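Local coordinates for phosphate-binding protein (Xanthomonas axonopodis pv. citri, PDB 5UB3) that binds chloride in this crystal and probably acts as a periplasmic sensor of the phosphonate-binding protein family, paired with a diguanylate cyclase, at residues Y27-I37 with A223-L232; G77-G88 with P210-T218. All coordinates share one frame; numbering follows the deposited sequence.

In the fold
Both contacts belong to the same lobe of a periplasmic binding protein, and their centres lie about 16 Å apart. Contact 2 is a strand pair about 11 Å from the centre of the chain. Contact 1 is peripheral, about 25 Å from that centre, where helix 222-235 meets the end of helix 14-28 and the turns after it. Strand 209-217 leads almost directly into helix 222-235, so one chain passage serves both. Side chains also join them: Glu225 OE1 lies 2.8 Å from His80 NE2, a probable hydrogen bond, and Leu232 CB packs 3.4 Å from Leu83 CD1. In sequence, contact 2 is nested within the loop that contact 1 closes.

Contact 1. Residues Y27-I37 with A223-L232; sequences YVVPRMREVGI and AVEQRLRVVL
Ala223 and Val224 start the contact against Val35. The carbonyl O of Ala223 lies 3.4 Å from Val35 CG1. Val224 turns CG2 to Val35 and CG1 to Met32 CE, 3.6 Å away. Arg227 carries the polar part. Its CB and CG run over the methyls of Val35. With CG anti to the backbone N (chi1 176°) and a bend at chi2, the guanidinium reaches Arg31 O side-on. Arg227 NE bonds to Arg31 O at 2.9 Å and Arg227 NH2 to the same oxygen at 2.8 Å, both in the guanidinium plane. Glu34 adds a salt bridge, OE1 to Arg227 NE at 2.9 Å, while its OE2 sits over one guanidinium face. Helix 222-235 packs on the end of helix 14-28 and the turns that follow. Met32 SD rests against the backbone N and CA of Leu228, and Leu228 CD1 reaches Val28 CG1, 3.7 Å away. Val231 CG1 touches Val28 CG2. Val231 CG2 touches Arg31 CB and lies against the opposite face of the Arg227 guanidinium, toward its rim. A water donates to both Val231 O and Tyr27 OH, and that hydroxyl also bonds to Asp238. Leu232 CD2 meets Val28 CG2 at 4.0 Å.

Contact 2. Residues G77-G88 with P210-T218; sequences GSAHPLLMTERG and PRAVEMVRT
An antiparallel strand pair with a classic beta bulge joins 79-87 to 212-217. His80 and Val216 form a hydrogen-bonded pair, with bonds in both directions. At the bulge, Leu82 and Leu83 both face Glu214: Leu82 N donates to Glu214 O at 2.7 Å, and Glu214 N donates to Leu83 O. The register shifts by one residue here. At one end, Thr218 OG1 donates to Gly77 O at 2.6 Å, from above the carbonyl plane. A water donates to the same hydroxyl and also bonds to His80 ND1, in the plane of the ring. One face of the imidazole lies against Val216 O, and His80 NE2 is 3.4 Å from Val216 CG2. That NE2 bonds to Glu225.

Glu214 folds back at chi2 (-52°), and Thr85 crosses it at about a right angle. Thr85 OG1 donates to the anti lone pair of Glu214 OE2 at 2.7 Å. Ser64 holds the same oxygen, and Trp62 holds OE1, so both oxygens of the buried carboxylate are held. On the side of Met84 and Val213, the bent Met84 chain brings CE against Pro210 CB, a tight 3.4 Å. Met215 lies alongside Pro81, with SD 3.6 Å from Pro81 CA. The extended Arg87 lays its guanidinium flat over Ala212, whose CB is 3.5 Å from Arg87 CZ. Arg87 NH2 bonds to Ser64.

Helix 67-75 packs on Pro81, Val213 and Met215. Helix 222-235 meets Leu82, Leu83 and Val216. Strand 251-255 pairs with 79-87, and strand 62-66 with 209-217, so the two strands are central in this part of the fold.

Contact 1. Residues Y27-I37 with A223-L232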
loop_
_atom_site.group_PDB
_atom_site.type_symbol
_atom_site.label_atom_id
_atom_site.label_comp_id
_atom_site.label_asym_id
_atom_site.label_seq_id
_atom_site.Cartn_x
_atom_site.Cartn_y
_atom_site.Cartn_z
ATOM N N TYR A 27 -4.179 -21.465 -7.734
ATOM C CA TYR A 27 -4.747 -21.295 -9.074
ATOM C C TYR A 27 -3.647 -21.050 -10.139
ATOM O O TYR A 27 -3.662 -21.655 -11.240
ATOM C CB TYR A 27 -5.773 -20.166 -9.035
ATOM C CG TYR A 27 -6.322 -19.858 -10.375
ATOM C CD1 TYR A 27 -5.673 -18.942 -11.199
ATOM C CD2 TYR A 27 -7.471 -20.499 -10.851
ATOM C CE1 TYR A 27 -6.148 -18.660 -12.463
ATOM C CE2 TYR A 27 -7.966 -20.203 -12.110
ATOM C CZ TYR A 27 -7.300 -19.282 -12.906
ATOM O OH TYR A 27 -7.713 -18.937 -14.162
ATOM N N VAL A 28 -2.668 -20.209 -9.813
ATOM C CA VAL A 28 -1.650 -19.803 -10.806
ATOM C C VAL A 28 -0.678 -20.955 -11.185
ATOM O O VAL A 28 -0.404 -21.214 -12.364
ATOM C CB VAL A 28 -0.884 -18.575 -10.265
ATOM C CG1 VAL A 28 0.414 -18.312 -10.975
ATOM C CG2 VAL A 28 -1.816 -17.361 -10.342
ATOM N N VAL A 29 -0.183 -21.635 -10.164
ATOM C CA VAL A 29 0.940 -22.594 -10.295
ATOM C C VAL A 29 0.694 -23.658 -11.349
ATOM O O VAL A 29 1.500 -23.790 -12.304
ATOM C CB VAL A 29 1.391 -23.146 -8.916
ATOM C CG1 VAL A 29 2.319 -24.397 -8.997
ATOM C CG2 VAL A 29 2.117 -22.064 -8.145
ATOM N N PRO A 30 -0.431 -24.356 -11.251
ATOM C CA PRO A 30 -0.657 -25.354 -12.315
ATOM C C PRO A 30 -0.701 -24.764 -13.699
ATOM O O PRO A 30 -0.319 -25.428 -14.669
ATOM C CB PRO A 30 -2.020 -25.913 -11.989
ATOM C CG PRO A 30 -2.228 -25.648 -10.544
ATOM C CD PRO A 30 -1.418 -24.454 -10.166
ATOM N N ARG A 31 -1.147 -23.518 -13.811
ATOM C CA ARG A 31 -1.244 -22.887 -15.126
ATOM C C ARG A 31 0.055 -22.335 -15.673
ATOM O O ARG A 31 0.066 -21.763 -16.757
ATOM C CB ARG A 31 -2.338 -21.822 -15.108
ATOM C CG ARG A 31 -3.679 -22.485 -14.950
ATOM C CD ARG A 31 -4.730 -21.535 -14.365
ATOM N NE ARG A 31 -6.044 -22.215 -14.315
ATOM C CZ ARG A 31 -6.485 -23.014 -13.336
ATOM N NH1 ARG A 31 -5.749 -23.301 -12.256
ATOM N NH2 ARG A 31 -7.710 -23.542 -13.442
ATOM N N MET A 32 1.166 -22.567 -14.975
ATOM C CA MET A 32 2.462 -22.087 -15.404
ATOM C C MET A 32 3.398 -23.266 -15.710
ATOM O O MET A 32 4.599 -23.061 -15.831
ATOM C CB MET A 32 3.118 -21.309 -14.263
ATOM C CG MET A 32 2.334 -20.159 -13.629
ATOM S SD MET A 32 2.746 -18.612 -14.394
ATOM C CE MET A 32 4.489 -18.324 -14.155
ATOM N N ARG A 33 2.882 -24.487 -15.804
ATOM C CA ARG A 33 3.768 -25.645 -16.001
ATOM C C ARG A 33 4.588 -25.570 -17.237
ATOM O O ARG A 33 5.740 -25.992 -17.264
ATOM C CB ARG A 33 2.999 -26.958 -16.037
ATOM C CG ARG A 33 3.955 -28.077 -15.687
ATOM C CD ARG A 33 3.357 -29.435 -15.900
ATOM N NE ARG A 33 4.397 -30.405 -15.612
ATOM C CZ ARG A 33 4.768 -30.764 -14.386
ATOM N NH1 ARG A 33 4.190 -30.261 -13.280
ATOM N NH2 ARG A 33 5.734 -31.649 -14.271
ATOM N N GLU A 34 3.996 -24.989 -18.268
ATOM C CA GLU A 34 4.643 -24.894 -19.555
ATOM C C GLU A 34 5.824 -23.889 -19.550
ATOM O O GLU A 34 6.604 -23.875 -20.496
ATOM C CB GLU A 34 3.589 -24.677 -20.660
ATOM C CG GLU A 34 3.186 -23.229 -20.951
ATOM C CD GLU A 34 1.873 -22.731 -20.345
ATOM O OE1 GLU A 34 1.763 -22.663 -19.068
ATOM O OE2 GLU A 34 1.001 -22.344 -21.187
ATOM N N VAL A 35 6.009 -23.101 -18.468
ATOM C CA VAL A 35 7.233 -22.278 -18.359
ATOM C C VAL A 35 8.138 -22.759 -17.244
ATOM O O VAL A 35 8.978 -22.015 -16.753
ATOM C CB VAL A 35 6.932 -20.770 -18.230
ATOM C CG1 VAL A 35 6.320 -20.222 -19.519
ATOM C CG2 VAL A 35 6.016 -20.488 -17.050
ATOM N N GLY A 36 8.001 -24.024 -16.882
ATOM C CA GLY A 36 8.921 -24.640 -15.980
ATOM C C GLY A 36 8.486 -24.545 -14.519
ATOM O O GLY A 36 9.167 -25.073 -13.671
ATOM N N ILE A 37 7.359 -23.895 -14.206
ATOM C CA ILE A 37 6.924 -23.815 -12.772
ATOM C C ILE A 37 6.242 -25.110 -12.388
ATOM O O ILE A 37 5.348 -25.545 -13.077
ATOM C CB ILE A 37 6.019 -22.622 -12.514
ATOM C CG1 ILE A 37 6.793 -21.319 -12.802
ATOM C CG2 ILE A 37 5.437 -22.632 -11.126
ATOM C CD1 ILE A 37 8.042 -21.065 -11.974
ATOM N N ALA A 223 10.051 -15.653 -19.854
ATOM C CA ALA A 223 8.909 -16.572 -20.191
ATOM C C ALA A 223 7.960 -16.777 -18.973
ATOM O O ALA A 223 6.738 -16.885 -19.090
ATOM C CB ALA A 223 9.413 -17.898 -20.701
ATOM N N VAL A 224 8.541 -16.776 -17.797
ATOM C CA VAL A 224 7.748 -16.897 -16.567
ATOM C C VAL A 224 6.959 -15.623 -16.407
ATOM O O VAL A 224 5.780 -15.667 -16.153
ATOM C CB VAL A 224 8.640 -17.212 -15.354
ATOM C CG1 VAL A 224 7.863 -17.215 -14.049
ATOM C CG2 VAL A 224 9.283 -18.582 -15.540
ATOM N N GLU A 225 7.640 -14.498 -16.586
ATOM C CA GLU A 225 6.997 -13.212 -16.494
ATOM C C GLU A 225 5.803 -13.105 -17.452
ATOM O O GLU A 225 4.718 -12.705 -17.067
ATOM C CB GLU A 225 7.985 -12.074 -16.692
ATOM C CG GLU A 225 7.268 -10.742 -16.668
ATOM C CD GLU A 225 8.159 -9.544 -16.566
ATOM O OE1 GLU A 225 9.301 -9.622 -16.160
ATOM O OE2 GLU A 225 7.707 -8.488 -16.936
ATOM N N GLN A 226 6.032 -13.474 -18.703
ATOM C CA GLN A 226 5.033 -13.338 -19.740
ATOM C C GLN A 226 3.811 -14.202 -19.472
ATOM O O GLN A 226 2.660 -13.784 -19.670
ATOM C CB GLN A 226 5.713 -13.630 -21.094
ATOM C CG GLN A 226 4.791 -13.836 -22.283
ATOM C CD GLN A 226 5.635 -14.158 -23.526
ATOM O OE1 GLN A 226 6.159 -15.281 -23.677
ATOM N NE2 GLN A 226 5.813 -13.159 -24.394
ATOM N N ARG A 227 4.073 -15.404 -18.962
ATOM C CA ARG A 227 3.016 -16.370 -18.745
ATOM C C ARG A 227 2.246 -15.993 -17.485
ATOM O O ARG A 227 1.037 -16.109 -17.453
ATOM C CB ARG A 227 3.636 -17.764 -18.579
ATOM C CG ARG A 227 2.647 -18.855 -18.242
ATOM C CD ARG A 227 1.668 -19.123 -19.403
ATOM N NE ARG A 227 0.578 -19.984 -18.925
ATOM C CZ ARG A 227 -0.646 -20.076 -19.469
ATOM N NH1 ARG A 227 -0.987 -19.346 -20.545
ATOM N NH2 ARG A 227 -1.544 -20.898 -18.918
ATOM N N LEU A 228 2.961 -15.557 -16.450
ATOM C CA LEU A 228 2.274 -15.034 -15.254
ATOM C C LEU A 228 1.241 -13.955 -15.607
ATOM O O LEU A 228 0.112 -13.995 -15.111
ATOM C CB LEU A 228 3.243 -14.437 -14.242
ATOM C CG LEU A 228 2.672 -14.021 -12.880
ATOM C CD1 LEU A 228 1.873 -15.113 -12.154
ATOM C CD2 LEU A 228 3.836 -13.578 -12.009
ATOM N N ARG A 229 1.672 -13.009 -16.433
ATOM C CA ARG A 229 0.853 -11.904 -16.887
ATOM C C ARG A 229 -0.371 -12.474 -17.585
ATOM O O ARG A 229 -1.481 -12.098 -17.296
ATOM C CB ARG A 229 1.641 -10.987 -17.834
ATOM C CG ARG A 229 0.859 -9.707 -18.069
ATOM C CD ARG A 229 1.468 -8.690 -18.989
ATOM N NE ARG A 229 2.692 -8.122 -18.446
ATOM C CZ ARG A 229 3.909 -8.554 -18.742
ATOM N NH1 ARG A 229 4.060 -9.607 -19.539
ATOM N NH2 ARG A 229 4.988 -7.923 -18.259
ATOM N N VAL A 230 -0.146 -13.408 -18.501
ATOM C CA VAL A 230 -1.263 -14.008 -19.232
ATOM C C VAL A 230 -2.168 -14.680 -18.230
ATOM O O VAL A 230 -3.426 -14.450 -18.257
ATOM C CB VAL A 230 -0.769 -14.938 -20.353
ATOM C CG1 VAL A 230 -1.933 -15.696 -20.984
ATOM C CG2 VAL A 230 -0.052 -14.123 -21.428
ATOM N N VAL A 231 -1.592 -15.425 -17.293
ATOM C CA VAL A 231 -2.473 -16.188 -16.398
ATOM C C VAL A 231 -3.348 -15.249 -15.523
ATOM O O VAL A 231 -4.537 -15.477 -15.318
ATOM C CB VAL A 231 -1.653 -17.138 -15.514
ATOM C CG1 VAL A 231 -2.496 -17.707 -14.409
ATOM C CG2 VAL A 231 -1.054 -18.249 -16.352
ATOM N N LEU A 232 -2.741 -14.200 -14.984
ATOM C CA LEU A 232 -3.489 -13.272 -14.150
ATOM C C LEU A 232 -4.578 -12.538 -14.953
ATOM O O LEU A 232 -5.735 -12.451 -14.521
ATOM C CB LEU A 232 -2.510 -12.275 -13.495
ATOM C CG LEU A 232 -1.723 -12.999 -12.414
ATOM C CD1 LEU A 232 -0.660 -12.076 -11.859
ATOM C CD2 LEU A 232 -2.602 -13.585 -11.308
HETATM O O HOH W 1 -6.055 -17.685 -15.916
#

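Contact 2. Residues G77-G88 with P210-T218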
loop_
_atom_site.group_PDB
_atom_site.type_symbol
_atom_site.label_atom_id
_atom_site.label_comp_id
_atom_site.label_asym_id
_atom_site.label_seq_id
_atom_site.Cartn_x
_atom_site.Cartn_y
_atom_site.Cartn_z
ATOM N N GLY A 77 15.481 -1.132 -7.069
ATOM C CA GLY A 77 16.006 -1.957 -8.172
ATOM C C GLY A 77 15.636 -3.431 -8.141
ATOM O O GLY A 77 16.191 -4.231 -8.901
ATOM N N SER A 78 14.674 -3.785 -7.301
ATOM C CA SER A 78 14.408 -5.162 -6.998
ATOM C C SER A 78 13.132 -5.758 -7.690
ATOM O O SER A 78 12.958 -6.983 -7.746
ATOM C CB SER A 78 14.391 -5.296 -5.496
ATOM O OG SER A 78 13.274 -4.665 -4.910
ATOM N N ALA A 79 12.337 -4.908 -8.326
ATOM C CA ALA A 79 11.107 -5.313 -8.968
ATOM C C ALA A 79 10.561 -4.290 -9.996
ATOM O O ALA A 79 10.868 -3.094 -9.935
ATOM C CB ALA A 79 10.088 -5.563 -7.911
ATOM N N HIS A 80 9.712 -4.765 -10.896
ATOM C CA HIS A 80 9.110 -3.896 -11.913
ATOM C C HIS A 80 7.655 -4.284 -12.089
ATOM O O HIS A 80 7.290 -5.421 -11.797
ATOM C CB HIS A 80 9.891 -3.962 -13.241
ATOM C CG HIS A 80 10.015 -5.354 -13.779
ATOM N ND1 HIS A 80 10.994 -6.218 -13.349
ATOM C CD2 HIS A 80 9.312 -6.019 -14.716
ATOM C CE1 HIS A 80 10.853 -7.388 -13.948
ATOM N NE2 HIS A 80 9.852 -7.289 -14.793
ATOM N N PRO A 81 6.828 -3.367 -12.590
ATOM C CA PRO A 81 5.407 -3.678 -12.709
ATOM C C PRO A 81 5.065 -4.750 -13.744
ATOM O O PRO A 81 5.670 -4.771 -14.801
ATOM C CB PRO A 81 4.787 -2.323 -13.099
ATOM C CG PRO A 81 5.795 -1.285 -12.689
ATOM C CD PRO A 81 7.121 -1.923 -12.777
ATOM N N LEU A 82 4.126 -5.626 -13.420
ATOM C CA LEU A 82 3.641 -6.650 -14.308
ATOM C C LEU A 82 2.273 -6.256 -14.847
ATOM O O LEU A 82 2.062 -6.313 -16.061
ATOM C CB LEU A 82 3.458 -7.940 -13.531
ATOM C CG LEU A 82 3.007 -9.155 -14.351
ATOM C CD1 LEU A 82 4.209 -9.778 -14.969
ATOM C CD2 LEU A 82 2.304 -10.143 -13.449
ATOM N N LEU A 83 1.356 -5.929 -13.931
ATOM C CA LEU A 83 -0.062 -5.641 -14.201
ATOM C C LEU A 83 -0.539 -4.587 -13.240
ATOM O O LEU A 83 -0.057 -4.535 -12.123
ATOM C CB LEU A 83 -0.950 -6.888 -13.996
ATOM C CG LEU A 83 -0.839 -7.977 -15.047
ATOM C CD1 LEU A 83 -1.574 -9.232 -14.633
ATOM C CD2 LEU A 83 -1.294 -7.438 -16.399
ATOM N N MET A 84 -1.425 -3.697 -13.663
ATOM C CA MET A 84 -2.130 -2.821 -12.738
ATOM C C MET A 84 -3.293 -3.608 -12.170
ATOM O O MET A 84 -3.901 -4.409 -12.857
ATOM C CB MET A 84 -2.632 -1.524 -13.402
ATOM C CG MET A 84 -1.555 -0.705 -14.033
ATOM S SD MET A 84 -0.206 -0.226 -12.950
ATOM C CE MET A 84 -1.129 0.744 -11.725
ATOM N N THR A 85 -3.573 -3.398 -10.892
ATOM C CA THR A 85 -4.488 -4.215 -10.138
ATOM C C THR A 85 -5.631 -3.369 -9.626
ATOM O O THR A 85 -5.426 -2.269 -9.080
ATOM C CB THR A 85 -3.761 -4.950 -8.990
ATOM O OG1 THR A 85 -2.648 -5.623 -9.572
ATOM C CG2 THR A 85 -4.636 -5.909 -8.235
ATOM N N GLU A 86 -6.836 -3.919 -9.794
ATOM C CA GLU A 86 -8.068 -3.273 -9.342
ATOM C C GLU A 86 -8.524 -4.062 -8.154
ATOM O O GLU A 86 -8.678 -5.298 -8.222
ATOM C CB GLU A 86 -9.107 -3.359 -10.473
ATOM C CG GLU A 86 -10.356 -2.564 -10.205
ATOM C CD GLU A 86 -11.404 -2.873 -11.264
ATOM O OE1 GLU A 86 -11.272 -2.315 -12.393
ATOM O OE2 GLU A 86 -12.287 -3.703 -10.922
ATOM N N ARG A 87 -8.744 -3.370 -7.055
ATOM C CA ARG A 87 -9.237 -3.975 -5.852
ATOM C C ARG A 87 -10.582 -3.364 -5.431
ATOM O O ARG A 87 -10.790 -2.143 -5.457
ATOM C CB ARG A 87 -8.213 -3.810 -4.736
ATOM C CG ARG A 87 -6.911 -4.577 -4.947
ATOM C CD ARG A 87 -5.945 -4.351 -3.819
ATOM N NE ARG A 87 -4.681 -5.058 -4.025
ATOM C CZ ARG A 87 -3.603 -4.911 -3.251
ATOM N NH1 ARG A 87 -3.589 -4.071 -2.174
ATOM N NH2 ARG A 87 -2.525 -5.632 -3.576
ATOM N N GLY A 88 -11.475 -4.232 -4.992
ATOM C CA GLY A 88 -12.847 -3.847 -4.669
ATOM C C GLY A 88 -13.548 -2.996 -5.695
ATOM O O GLY A 88 -14.217 -2.062 -5.323
ATOM N N PRO A 210 -3.118 5.258 -8.840
ATOM C CA PRO A 210 -3.530 3.903 -8.957
ATOM C C PRO A 210 -3.275 3.180 -7.659
ATOM O O PRO A 210 -2.278 3.381 -7.007
ATOM C CB PRO A 210 -2.694 3.317 -10.071
ATOM C CG PRO A 210 -1.797 4.369 -10.521
ATOM C CD PRO A 210 -1.926 5.568 -9.624
ATOM N N ARG A 211 -4.215 2.337 -7.357
ATOM C CA ARG A 211 -4.350 1.677 -6.095
ATOM C C ARG A 211 -3.343 0.566 -5.837
ATOM O O ARG A 211 -2.743 0.467 -4.762
ATOM C CB ARG A 211 -5.747 1.097 -6.136
ATOM C CG ARG A 211 -6.011 0.229 -5.005
ATOM C CD ARG A 211 -7.382 0.393 -4.502
ATOM N NE ARG A 211 -7.322 -0.151 -3.175
ATOM C CZ ARG A 211 -8.364 -0.626 -2.531
ATOM N NH1 ARG A 211 -9.589 -0.624 -3.075
ATOM N NH2 ARG A 211 -8.151 -1.102 -1.322
ATOM N N ALA A 212 -3.173 -0.327 -6.804
ATOM C CA ALA A 212 -2.311 -1.498 -6.555
ATOM C C ALA A 212 -1.762 -1.999 -7.839
ATOM O O ALA A 212 -2.246 -1.606 -8.898
ATOM C CB ALA A 212 -3.053 -2.583 -5.826
ATOM N N VAL A 213 -0.731 -2.846 -7.725
ATOM C CA VAL A 213 0.045 -3.275 -8.881
ATOM C C VAL A 213 0.675 -4.598 -8.516
ATOM O O VAL A 213 1.127 -4.821 -7.383
ATOM C CB VAL A 213 1.101 -2.222 -9.264
ATOM C CG1 VAL A 213 1.995 -1.884 -8.124
ATOM C CG2 VAL A 213 1.962 -2.614 -10.461
ATOM N N GLU A 214 0.735 -5.491 -9.495
ATOM C CA GLU A 214 1.512 -6.711 -9.390
ATOM C C GLU A 214 2.936 -6.404 -9.820
ATOM O O GLU A 214 3.178 -5.882 -10.924
ATOM C CB GLU A 214 0.885 -7.792 -10.329
ATOM C CG GLU A 214 -0.592 -8.011 -10.046
ATOM C CD GLU A 214 -0.830 -8.286 -8.578
ATOM O OE1 GLU A 214 -0.216 -9.247 -8.100
ATOM O OE2 GLU A 214 -1.605 -7.544 -7.912
ATOM N N MET A 215 3.894 -6.766 -8.986
ATOM C CA MET A 215 5.286 -6.565 -9.295
ATOM C C MET A 215 5.970 -7.900 -9.369
ATOM O O MET A 215 5.628 -8.842 -8.638
ATOM C CB MET A 215 5.997 -5.745 -8.245
ATOM C CG MET A 215 5.343 -4.432 -7.868
ATOM S SD MET A 215 5.567 -3.142 -9.126
ATOM C CE MET A 215 7.261 -2.710 -8.918
ATOM N N VAL A 216 6.953 -7.976 -10.247
ATOM C CA VAL A 216 7.798 -9.156 -10.303
ATOM C C VAL A 216 9.219 -8.766 -10.186
ATOM O O VAL A 216 9.659 -7.664 -10.589
ATOM C CB VAL A 216 7.621 -10.029 -11.556
ATOM C CG1 VAL A 216 6.239 -10.671 -11.578
ATOM C CG2 VAL A 216 7.953 -9.257 -12.821
ATOM N N ARG A 217 9.996 -9.710 -9.689
ATOM C CA ARG A 217 11.352 -9.410 -9.388
ATOM C C ARG A 217 12.172 -9.157 -10.635
ATOM O O ARG A 217 12.006 -9.784 -11.672
ATOM C CB ARG A 217 11.993 -10.502 -8.575
ATOM C CG ARG A 217 12.235 -11.790 -9.313
ATOM C CD ARG A 217 13.106 -12.654 -8.438
ATOM N NE ARG A 217 13.276 -13.933 -9.069
ATOM C CZ ARG A 217 14.232 -14.228 -9.954
ATOM N NH1 ARG A 217 15.144 -13.347 -10.354
ATOM N NH2 ARG A 217 14.256 -15.437 -10.458
ATOM N N THR A 218 13.138 -8.269 -10.421
ATOM C CA THR A 218 14.266 -8.086 -11.314
ATOM C C THR A 218 14.857 -9.428 -11.625
ATOM O O THR A 218 15.103 -10.270 -10.715
ATOM C CB THR A 218 15.334 -7.287 -10.608
ATOM O OG1 THR A 218 14.807 -6.024 -10.208
ATOM C CG2 THR A 218 16.633 -7.106 -11.513
HETATM O O HOH W 2 12.984 -5.110 -11.866
HETATM O O HOH W 3 -5.283 -1.819 -0.423
#